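PDB 2ZBV: adenosyl-chloride synthase from Thermotoga maritima, which probably uses S-adenosyl-L-methionine, as SAM hydrolases and SAM-dependent halogenases do, and binds adenosine between subunits. Local coordinates for residues 62-68 with 132-136; 75-79 with 109-113. All blocks are in the same frame, centred on the assembly; numbering follows the deposited sequence.

The two contacts illustrate how one helix, lying on a sheet, ties its ligand-binding strand to its edge. Both lie in the N-terminal domain and on the same six-stranded mixed sheet, their centres about 11 Å apart, with contact 2 nested in the chain between the two segments of contact 1. Contact 1 reaches the adenosine itself, whereas in contact 2 the side chain of Ala-77 is about 11 Å from it. A salt bridge of 2.7 Å from Arg-75 NH2 to Asp-68 OD2 joins the two. Helix 127-140 adds apolar links: Phe-132 CE1 meets Ala-77 CB at 3.8 Å, and Val-135 CG2 meets Ile-111 CG2 at 3.9 Å.

Contact 1 (62-68 with 132-136); sequences VFLVVVD and FAPVA. With ADN (adenosine), chain D.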
loop_
_atom_site.group_PDB
_atom_site.type_symbol
_atom_site.label_atom_id
_atom_site.label_comp_id
_atom_site.label_asym_id
_atom_site.label_seq_id
_atom_site.Cartn_x
_atom_site.Cartn_y
_atom_site.Cartn_z
ATOM N N VAL A 62 5.338 -17.127 -11.172
ATOM C CA VAL A 62 6.438 -16.345 -11.723
ATOM C C VAL A 62 6.640 -15.157 -10.779
ATOM O O VAL A 62 5.713 -14.399 -10.528
ATOM C CB VAL A 62 6.111 -15.798 -13.132
ATOM C CG1 VAL A 62 7.218 -14.855 -13.584
ATOM C CG2 VAL A 62 5.972 -16.955 -14.134
ATOM N N PHE A 63 7.850 -15.008 -10.254
ATOM C CA PHE A 63 8.154 -13.916 -9.339
ATOM C C PHE A 63 8.921 -12.789 -10.025
ATOM O O PHE A 63 9.946 -13.018 -10.666
ATOM C CB PHE A 63 8.971 -14.440 -8.154
ATOM C CG PHE A 63 8.204 -15.371 -7.250
ATOM C CD1 PHE A 63 7.454 -14.873 -6.186
ATOM C CD2 PHE A 63 8.231 -16.750 -7.463
ATOM C CE1 PHE A 63 6.739 -15.734 -5.338
ATOM C CE2 PHE A 63 7.520 -17.624 -6.621
ATOM C CZ PHE A 63 6.772 -17.106 -5.556
ATOM N N LEU A 64 8.409 -11.573 -9.895
ATOM C CA LEU A 64 9.052 -10.395 -10.473
ATOM C C LEU A 64 9.750 -9.720 -9.300
ATOM O O LEU A 64 9.100 -9.099 -8.468
ATOM C CB LEU A 64 7.995 -9.480 -11.076
ATOM C CG LEU A 64 8.431 -8.120 -11.631
ATOM C CD1 LEU A 64 9.561 -8.268 -12.642
ATOM C CD2 LEU A 64 7.208 -7.482 -12.274
ATOM N N VAL A 65 11.070 -9.869 -9.229
ATOM C CA VAL A 65 11.836 -9.333 -8.114
ATOM C C VAL A 65 12.807 -8.257 -8.572
ATOM O O VAL A 65 13.812 -8.551 -9.215
ATOM C CB VAL A 65 12.625 -10.462 -7.418
ATOM C CG1 VAL A 65 13.241 -9.956 -6.112
ATOM C CG2 VAL A 65 11.701 -11.651 -7.173
ATOM N N VAL A 66 12.509 -7.013 -8.220
ATOM C CA VAL A 66 13.350 -5.911 -8.641
ATOM C C VAL A 66 13.844 -4.966 -7.547
ATOM O O VAL A 66 13.180 -3.987 -7.193
ATOM C CB VAL A 66 12.646 -5.066 -9.741
ATOM C CG1 VAL A 66 13.621 -4.048 -10.322
ATOM C CG2 VAL A 66 12.125 -5.976 -10.852
ATOM N N VAL A 67 15.015 -5.297 -7.015
ATOM C CA VAL A 67 15.744 -4.490 -6.027
ATOM C C VAL A 67 17.025 -4.503 -6.847
ATOM O O VAL A 67 17.829 -5.438 -6.778
ATOM C CB VAL A 67 15.922 -5.221 -4.695
ATOM C CG1 VAL A 67 16.691 -4.333 -3.716
ATOM C CG2 VAL A 67 14.554 -5.574 -4.121
ATOM N N ASP A 68 17.196 -3.453 -7.636
ATOM C CA ASP A 68 18.276 -3.405 -8.608
ATOM C C ASP A 68 19.129 -2.132 -8.630
ATOM O O ASP A 68 19.033 -1.329 -9.551
ATOM C CB ASP A 68 17.579 -3.653 -9.956
ATOM C CG ASP A 68 18.522 -3.857 -11.102
ATOM O OD1 ASP A 68 19.702 -4.202 -10.879
ATOM O OD2 ASP A 68 18.041 -3.692 -12.245
ATOM N N PHE A 132 12.177 -6.464 -17.063
ATOM C CA PHE A 132 11.708 -7.465 -16.106
ATOM C C PHE A 132 10.211 -7.720 -16.090
ATOM O O PHE A 132 9.778 -8.872 -16.180
ATOM C CB PHE A 132 12.174 -7.104 -14.690
ATOM C CG PHE A 132 13.666 -7.143 -14.516
ATOM C CD1 PHE A 132 14.383 -8.300 -14.815
ATOM C CD2 PHE A 132 14.354 -6.029 -14.046
ATOM C CE1 PHE A 132 15.763 -8.346 -14.652
ATOM C CE2 PHE A 132 15.739 -6.060 -13.878
ATOM C CZ PHE A 132 16.445 -7.218 -14.178
ATOM N N ALA A 133 9.419 -6.657 -15.969
ATOM C CA ALA A 133 7.972 -6.818 -15.918
ATOM C C ALA A 133 7.417 -7.505 -17.164
ATOM O O ALA A 133 6.697 -8.491 -17.058
ATOM C CB ALA A 133 7.287 -5.459 -15.705
ATOM N N PRO A 134 7.748 -7.000 -18.363
ATOM C CA PRO A 134 7.209 -7.666 -19.553
ATOM C C PRO A 134 7.652 -9.122 -19.685
ATOM O O PRO A 134 6.877 -9.978 -20.123
ATOM C CB PRO A 134 7.688 -6.770 -20.703
ATOM C CG PRO A 134 8.917 -6.087 -20.144
ATOM C CD PRO A 134 8.496 -5.784 -18.728
ATOM N N VAL A 135 8.891 -9.411 -19.301
ATOM C CA VAL A 135 9.383 -10.779 -19.366
ATOM C C VAL A 135 8.565 -11.673 -18.430
ATOM O O VAL A 135 8.144 -12.773 -18.815
ATOM C CB VAL A 135 10.881 -10.847 -19.001
ATOM C CG1 VAL A 135 11.292 -12.280 -18.693
ATOM C CG2 VAL A 135 11.709 -10.319 -20.173
ATOM N N ALA A 136 8.322 -11.196 -17.210
ATOM C CA ALA A 136 7.527 -11.961 -16.254
ATOM C C ALA A 136 6.126 -12.152 -16.829
ATOM O O ALA A 136 5.537 -13.224 -16.703
ATOM C CB ALA A 136 7.446 -11.226 -14.913
HETATM O "O5'" ADN D . 15.177 0.419 -11.829
HETATM C "C5'" ADN D . 14.654 0.262 -10.505
HETATM C "C4'" ADN D . 15.809 0.171 -9.510
HETATM O "O4'" ADN D . 16.617 1.387 -9.492
HETATM C "C3'" ADN D . 15.334 -0.033 -8.052
HETATM O "O3'" ADN D . 15.229 -1.422 -7.743
HETATM C "C2'" ADN D . 16.410 0.709 -7.229
HETATM O "O2'" ADN D . 17.107 -0.175 -6.351
HETATM C "C1'" ADN D . 17.352 1.341 -8.252
HETATM N N9 ADN D . 17.727 2.699 -7.820
HETATM C C8 ADN D . 16.887 3.790 -7.745
HETATM N N7 ADN D . 17.534 4.832 -7.321
HETATM C C5 ADN D . 18.822 4.492 -7.094
HETATM C C6 ADN D . 19.975 5.186 -6.631
HETATM N N6 ADN D . 19.905 6.534 -6.302
HETATM N N1 ADN D . 21.136 4.504 -6.522
HETATM C C2 ADN D . 21.227 3.195 -6.837
HETATM N N3 ADN D . 20.167 2.508 -7.275
HETATM C C4 ADN D . 18.965 3.109 -7.415
#
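Val-62, Leu-64 and Val-66 lean on Phe-132, Ala-133 and Ala-136 in the manner of an alpha/beta layered fold: strand 62-66, inside a mixed sheet, is covered by helix 127-140, whose segment 132-136 runs nearly antiparallel to it. The short axes come within 8.6 Å, a separation that the small Ala-133 and Ala-136 probably help to allow.

Apolar contacts carry the interface. Leu-64 is at its middle, and with CG anti to the backbone N (chi1 175°) its two methyls fork onto successive helix residues: CD1 touches Phe-132 CB at 3.5 Å, while CD2 reaches Ala-133 CB at 4.0 Å. An alanine in place of Leu-64 would be likely to open a gap between sheet and helix, taking from Phe-132 CB and Ala-133 the two leucine methyls that fill the space against them. Two residues earlier on the strand, Val-62 CG1 rests on Ala-136 CB at 3.9 Å. Toward the ligand end, Val-66 CG2 approaches Phe-132 CD2 obliquely, at 3.9 Å. Helix 14-25 joins this layer through Ile-22, which meets both Leu-64 and Ala-133, whereas Val-65 and Val-67 project to the other side of the sheet, onto helix 43-54.

The polar part lies beyond the strand. Asp-68 brings OD2 to the edge of the Phe-132 ring, in its plane and 3.7 Å from CE2, with carboxylate and ring planes 72° apart. The partly positive ring hydrogens probably suit this approach, although the main partner of the carboxylate is Arg-75.

The ligand is met by backbone. The strand's C-terminal end leads Val-66, Val-67 and Asp-68 into the adenosine pocket, which Val-242, Leu-244 and Asn-182 of the second subunit help to complete. Here Asp-68 N donates a nearly straight hydrogen bond (167°) to the ribose O3', 2.8 Å away.

Contact 2 (75-79 with 109-113); sequences RKAIV and REIEN
The carboxylate of Glu-110 uses its oxygens differently: OE1 faces Lys-76 of the opposing segment, while OE2 takes a water. OE1 forms a long salt bridge, 3.7 Å, to Lys-76 NZ, which turns back through a bend at its last torsion (chi4 -69°). The water donates to OE2 and in turn accepts from Ala-77 N, linking side chain to backbone.

The peptide groups pair as an antiparallel ladder. Val-79 and Arg-109 form a hydrogen-bonded pair: Arg-109 N bonds to Val-79 O, and Val-79 N bonds back to Arg-109 O, each at 2.9 Å. Ile-78 and Glu-110 are the non-hydrogen-bonded pair that follows. Beyond it Ile-111 N bonds to Ala-77 O, also at 2.9 Å.

Ile-111 sends CG1 across Val-79 CG2 at 3.8 Å, and its CD1 touches Ala-77 CB at 4.1 Å.

Strand 105-110 is outermost of its sheet within the chain, and strand 77-82 joins it to strand 87-91. On its far side Glu-110 and Glu-112 bond by backbone to Asp-150 and Val-148. Val-79 packs on Leu-139 of helix 127-140, while Ile-78, from the other face, meets Leu-152.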
loop_
_atom_site.group_PDB
_atom_site.type_symbol
_atom_site.label_atom_id
_atom_site.label_comp_id
_atom_site.label_asym_id
_atom_site.label_seq_id
_atom_site.Cartn_x
_atom_site.Cartn_y
_atom_site.Cartn_z
ATOM N N ARG A 75 25.743 -5.697 -15.024
ATOM C CA ARG A 75 25.135 -6.779 -14.263
ATOM C C ARG A 75 24.099 -7.453 -15.162
ATOM O O ARG A 75 23.355 -6.785 -15.890
ATOM C CB ARG A 75 24.484 -6.230 -12.986
ATOM C CG ARG A 75 23.229 -5.392 -13.214
ATOM C CD ARG A 75 21.961 -6.213 -12.991
ATOM N NE ARG A 75 20.748 -5.431 -13.227
ATOM C CZ ARG A 75 20.241 -5.174 -14.432
ATOM N NH1 ARG A 75 20.839 -5.645 -15.523
ATOM N NH2 ARG A 75 19.144 -4.432 -14.546
ATOM N N LYS A 76 24.064 -8.779 -15.120
ATOM C CA LYS A 76 23.140 -9.546 -15.947
ATOM C C LYS A 76 21.700 -9.519 -15.454
ATOM O O LYS A 76 21.440 -9.416 -14.255
ATOM C CB LYS A 76 23.605 -11.008 -16.032
ATOM C CG LYS A 76 24.969 -11.214 -16.718
ATOM C CD LYS A 76 25.383 -12.687 -16.657
ATOM C CE LYS A 76 26.800 -12.921 -17.187
ATOM N NZ LYS A 76 26.909 -12.720 -18.661
ATOM N N ALA A 77 20.776 -9.608 -16.401
ATOM C CA ALA A 77 19.349 -9.661 -16.123
ATOM C C ALA A 77 19.078 -11.148 -16.339
ATOM O O ALA A 77 19.435 -11.693 -17.386
ATOM C CB ALA A 77 18.585 -8.825 -17.135
ATOM N N ILE A 78 18.461 -11.807 -15.366
ATOM C CA ILE A 78 18.240 -13.246 -15.478
ATOM C C ILE A 78 16.854 -13.751 -15.101
ATOM O O ILE A 78 16.024 -13.017 -14.561
ATOM C CB ILE A 78 19.244 -14.021 -14.581
ATOM C CG1 ILE A 78 19.014 -13.644 -13.112
ATOM C CG2 ILE A 78 20.680 -13.687 -14.960
ATOM C CD1 ILE A 78 19.812 -14.484 -12.129
ATOM N N VAL A 79 16.622 -15.027 -15.410
ATOM C CA VAL A 79 15.379 -15.721 -15.076
ATOM C C VAL A 79 15.840 -17.078 -14.551
ATOM O O VAL A 79 16.527 -17.825 -15.254
ATOM C CB VAL A 79 14.451 -15.952 -16.296
ATOM C CG1 VAL A 79 13.259 -16.788 -15.867
ATOM C CG2 VAL A 79 13.962 -14.627 -16.865
ATOM N N ARG A 109 18.612 -18.614 -17.081
ATOM C CA ARG A 109 18.667 -18.022 -18.416
ATOM C C ARG A 109 19.002 -16.538 -18.320
ATOM O O ARG A 109 18.596 -15.862 -17.372
ATOM C CB ARG A 109 17.304 -18.130 -19.102
ATOM C CG ARG A 109 16.807 -19.533 -19.333
ATOM C CD ARG A 109 17.377 -20.071 -20.612
ATOM N NE ARG A 109 17.121 -21.494 -20.756
ATOM C CZ ARG A 109 17.502 -22.210 -21.806
ATOM N NH1 ARG A 109 18.148 -21.624 -22.802
ATOM N NH2 ARG A 109 17.257 -23.511 -21.845
ATOM N N GLU A 110 19.749 -16.030 -19.293
ATOM C CA GLU A 110 20.030 -14.611 -19.306
ATOM C C GLU A 110 18.953 -14.039 -20.217
ATOM O O GLU A 110 18.582 -14.657 -21.219
ATOM C CB GLU A 110 21.419 -14.312 -19.869
ATOM C CG GLU A 110 21.641 -12.821 -20.128
ATOM C CD GLU A 110 23.102 -12.459 -20.297
ATOM O OE1 GLU A 110 23.904 -13.356 -20.639
ATOM O OE2 GLU A 110 23.445 -11.269 -20.096
ATOM N N ILE A 111 18.415 -12.885 -19.852
ATOM C CA ILE A 111 17.387 -12.256 -20.654
ATOM C C ILE A 111 18.077 -11.585 -21.844
ATOM O O ILE A 111 18.715 -10.544 -21.696
ATOM C CB ILE A 111 16.604 -11.212 -19.816
ATOM C CG1 ILE A 111 15.917 -11.919 -18.635
ATOM C CG2 ILE A 111 15.582 -10.491 -20.685
ATOM C CD1 ILE A 111 15.162 -10.996 -17.691
ATOM N N GLU A 112 17.959 -12.200 -23.017
ATOM C CA GLU A 112 18.589 -11.673 -24.223
ATOM C C GLU A 112 17.588 -11.414 -25.339
ATOM O O GLU A 112 17.862 -10.645 -26.256
ATOM C CB GLU A 112 19.648 -12.653 -24.725
ATOM C CG GLU A 112 20.701 -13.018 -23.697
ATOM C CD GLU A 112 21.659 -14.076 -24.211
ATOM O OE1 GLU A 112 21.188 -15.169 -24.590
ATOM O OE2 GLU A 112 22.880 -13.819 -24.237
ATOM N N ASN A 113 16.429 -12.060 -25.262
ATOM C CA ASN A 113 15.402 -11.899 -26.285
ATOM C C ASN A 113 14.767 -10.522 -26.214
ATOM O O ASN A 113 13.785 -10.320 -25.501
ATOM C CB ASN A 113 14.314 -12.959 -26.124
ATOM C CG ASN A 113 13.413 -13.047 -27.333
ATOM O OD1 ASN A 113 13.289 -12.088 -28.100
ATOM N ND2 ASN A 113 12.765 -14.193 -27.507
HETATM O O HOH W 1 21.405 -9.436 -19.159
#